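Local coordinates for UPF0147 protein MMP1188 (Methanococcus maripaludis S2, PDB 2QZG) that is of unknown function but forms a compact bundle of four helices, in an assembly of two chains, and belongs to the archaeal UPF0147 family, at residues L16-V27 with A40-H48. Numbering follows the deposited sequence.
Sequences LKNISSMLEEIV and ADNAKNALH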
# COMPACT_ATOMS: atom_id res chain seq x y z
N LEU C 16 -8.65 -0.07 -8.25
CA LEU C 16 -9.89 -0.41 -7.55
C LEU C 16 -10.06 -1.90 -7.33
O LEU C 16 -10.42 -2.31 -6.24
CB LEU C 16 -11.11 0.17 -8.26
CG LEU C 16 -11.21 1.70 -8.15
CD1 LEU C 16 -12.52 2.20 -8.71
CD2 LEU C 16 -10.97 2.20 -6.72
N LYS C 17 -9.77 -2.68 -8.36
CA LYS C 17 -9.78 -4.14 -8.31
C LYS C 17 -8.84 -4.66 -7.22
O LYS C 17 -9.20 -5.50 -6.41
CB LYS C 17 -9.36 -4.70 -9.68
CG LYS C 17 -9.64 -6.18 -9.88
CD LYS C 17 -8.63 -6.84 -10.82
CE LYS C 17 -9.08 -6.84 -12.27
NZ LYS C 17 -9.73 -8.13 -12.68
N ASN C 18 -7.62 -4.15 -7.23
CA ASN C 18 -6.61 -4.59 -6.28
C ASN C 18 -6.94 -4.21 -4.84
O ASN C 18 -6.73 -5.01 -3.94
CB ASN C 18 -5.23 -4.12 -6.73
CG ASN C 18 -4.57 -5.11 -7.69
OD1 ASN C 18 -4.18 -6.21 -7.27
ND2 ASN C 18 -4.44 -4.73 -8.96
N ILE C 19 -7.46 -3.00 -4.65
CA ILE C 19 -7.96 -2.56 -3.34
C ILE C 19 -9.14 -3.41 -2.84
O ILE C 19 -9.14 -3.85 -1.69
CB ILE C 19 -8.32 -1.02 -3.33
CG1 ILE C 19 -7.07 -0.15 -3.41
CG2 ILE C 19 -9.14 -0.69 -2.06
CD1 ILE C 19 -7.31 1.32 -3.85
N SER C 20 -10.13 -3.68 -3.70
CA SER C 20 -11.28 -4.51 -3.35
C SER C 20 -10.87 -5.93 -2.93
O SER C 20 -11.40 -6.49 -1.96
CB SER C 20 -12.26 -4.62 -4.54
OG SER C 20 -12.55 -3.33 -5.07
N SER C 21 -9.94 -6.50 -3.69
CA SER C 21 -9.35 -7.79 -3.39
C SER C 21 -8.66 -7.79 -2.01
O SER C 21 -8.82 -8.73 -1.23
CB SER C 21 -8.36 -8.14 -4.49
OG SER C 21 -7.25 -8.84 -3.96
N MSE C 22 -7.89 -6.74 -1.71
CA MSE C 22 -7.23 -6.66 -0.41
C MSE C 22 -8.24 -6.55 0.72
O MSE C 22 -8.09 -7.19 1.76
CB MSE C 22 -6.25 -5.49 -0.37
CG MSE C 22 -4.91 -5.81 -0.95
SE MSE C 22 -3.87 -4.15 -1.02
CE MSE C 22 -4.73 -3.39 -2.56
N LEU C 23 -9.29 -5.76 0.50
CA LEU C 23 -10.40 -5.66 1.45
C LEU C 23 -11.11 -7.01 1.65
O LEU C 23 -11.44 -7.37 2.77
CB LEU C 23 -11.39 -4.58 1.01
CG LEU C 23 -10.96 -3.13 1.29
CD1 LEU C 23 -11.85 -2.15 0.53
CD2 LEU C 23 -11.00 -2.85 2.77
N GLU C 24 -11.32 -7.74 0.57
CA GLU C 24 -11.97 -9.06 0.65
C GLU C 24 -11.18 -10.05 1.48
O GLU C 24 -11.76 -10.94 2.12
CB GLU C 24 -12.28 -9.60 -0.75
CG GLU C 24 -13.25 -10.80 -0.80
CD GLU C 24 -14.56 -10.58 -0.04
OE1 GLU C 24 -15.15 -9.47 -0.12
OE2 GLU C 24 -15.01 -11.53 0.66
N GLU C 25 -9.86 -9.89 1.48
CA GLU C 25 -8.95 -10.73 2.26
C GLU C 25 -9.27 -10.63 3.76
O GLU C 25 -9.41 -11.64 4.45
CB GLU C 25 -7.49 -10.35 1.97
CG GLU C 25 -6.44 -11.37 2.43
CD GLU C 25 -5.04 -11.05 1.91
OE1 GLU C 25 -4.84 -9.97 1.32
OE2 GLU C 25 -4.12 -11.89 2.09
N ILE C 26 -9.40 -9.40 4.26
CA ILE C 26 -9.81 -9.14 5.65
C ILE C 26 -11.23 -9.64 5.94
O ILE C 26 -11.50 -10.18 7.03
CB ILE C 26 -9.79 -7.64 5.95
CG1 ILE C 26 -8.37 -7.05 5.73
CG2 ILE C 26 -10.35 -7.37 7.35
CD1 ILE C 26 -8.32 -5.52 5.84
N VAL C 27 -12.13 -9.44 4.99
CA VAL C 27 -13.53 -9.87 5.11
C VAL C 27 -13.60 -11.38 5.36
O VAL C 27 -14.35 -11.83 6.22
CB VAL C 27 -14.40 -9.44 3.88
CG1 VAL C 27 -15.81 -10.09 3.89
CG2 VAL C 27 -14.55 -7.92 3.85
N ALA C 40 -14.57 -3.66 6.80
CA ALA C 40 -13.84 -3.87 5.56
C ALA C 40 -14.79 -4.20 4.39
O ALA C 40 -14.49 -3.93 3.22
CB ALA C 40 -12.80 -4.95 5.75
N ASP C 41 -15.94 -4.77 4.70
CA ASP C 41 -16.93 -5.02 3.66
C ASP C 41 -17.68 -3.74 3.33
O ASP C 41 -17.93 -3.43 2.16
CB ASP C 41 -17.87 -6.15 4.06
CG ASP C 41 -18.29 -6.96 2.87
OD1 ASP C 41 -17.48 -7.05 1.92
OD2 ASP C 41 -19.43 -7.49 2.86
N ASN C 42 -17.95 -2.96 4.37
CA ASN C 42 -18.54 -1.63 4.22
C ASN C 42 -17.69 -0.72 3.33
O ASN C 42 -18.21 -0.01 2.45
CB ASN C 42 -18.76 -1.03 5.60
CG ASN C 42 -19.83 -1.76 6.39
OD1 ASN C 42 -20.61 -2.54 5.83
ND2 ASN C 42 -19.88 -1.53 7.69
N ALA C 43 -16.38 -0.75 3.57
CA ALA C 43 -15.43 0.04 2.78
C ALA C 43 -15.43 -0.42 1.33
O ALA C 43 -15.45 0.40 0.39
CB ALA C 43 -14.05 -0.08 3.38
N LYS C 44 -15.42 -1.74 1.14
CA LYS C 44 -15.43 -2.33 -0.19
C LYS C 44 -16.68 -1.95 -0.99
O LYS C 44 -16.58 -1.61 -2.17
CB LYS C 44 -15.26 -3.85 -0.07
CG LYS C 44 -15.02 -4.53 -1.40
CD LYS C 44 -14.98 -6.05 -1.25
CE LYS C 44 -15.70 -6.68 -2.42
NZ LYS C 44 -15.76 -8.17 -2.42
N ASN C 45 -17.85 -2.00 -0.35
CA ASN C 45 -19.08 -1.60 -1.03
C ASN C 45 -19.17 -0.09 -1.27
O ASN C 45 -19.79 0.33 -2.23
CB ASN C 45 -20.32 -2.09 -0.26
CG ASN C 45 -20.42 -3.60 -0.25
OD1 ASN C 45 -20.20 -4.25 -1.27
ND2 ASN C 45 -20.77 -4.16 0.89
N ALA C 46 -18.58 0.70 -0.39
CA ALA C 46 -18.47 2.16 -0.59
C ALA C 46 -17.78 2.52 -1.91
O ALA C 46 -18.16 3.49 -2.56
CB ALA C 46 -17.72 2.81 0.59
N LEU C 47 -16.80 1.71 -2.32
CA LEU C 47 -16.05 1.92 -3.58
C LEU C 47 -16.88 1.72 -4.83
O LEU C 47 -16.50 2.20 -5.89
CB LEU C 47 -14.85 0.99 -3.67
CG LEU C 47 -13.69 1.25 -2.73
CD1 LEU C 47 -12.63 0.18 -2.91
CD2 LEU C 47 -13.11 2.65 -3.00
N HIS C 48 -17.98 0.99 -4.70
CA HIS C 48 -18.85 0.70 -5.82
C HIS C 48 -20.17 1.46 -5.71
O HIS C 48 -21.15 1.12 -6.36
CB HIS C 48 -19.07 -0.82 -5.91
CG HIS C 48 -17.80 -1.58 -6.13
ND1 HIS C 48 -16.94 -1.91 -5.10
CD2 HIS C 48 -17.23 -2.05 -7.26
CE1 HIS C 48 -15.90 -2.56 -5.59
NE2 HIS C 48 -16.05 -2.66 -6.90
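The His-48 imidazole turns an edge to Ser-20: CE1 lies 3.5 Å from Ser-20 OG, near the ring plane. At the edge too, His-48 ND1 donates to Lys-44 O, in the ring plane and 3.0 Å away, which helps to fix the ring's rotation. Lys-44 NZ meets Glu-24 OE1 at 2.7 Å from above the carboxylate plane, 39° out of it, in a salt bridge. Lysine suits the place because its long aliphatic chain packs alongside Ser-20, CD against Ser-20 O, and still carries the amine to the acid; Glu-24, with CG anti to the backbone N (chi1 -166°) and a bend at chi2, curls back to receive it. Asp-41 OD1 stands near Glu-24 OE1, so the ammonium probably eases the crowding of negative charge, while both methyls of Val-27 pack against the aspartate, the side chains crossing at about a right angle. Small Ser-20 allows close approach, and its hydroxyl is satisfied within its own helix by Leu-16 O. Beneath this polar side, Leu-23 CD1 rests 3.6 Å from Lys-44 N, and Ala-40 CB is small enough to fit against Ile-26 CG2 at 3.8 Å. Leu-47 CD1 meets Ile-19 CG2, one side chain lying across the other. Leu-23 also reaches Leu-65 and Leu-47 touches Leu-89, extending the apolar layer to helices 54-68 and 76-90. With axes 8.8 Å apart at 158°, this is the antiparallel helical hairpin of an all-alpha four-helix fold.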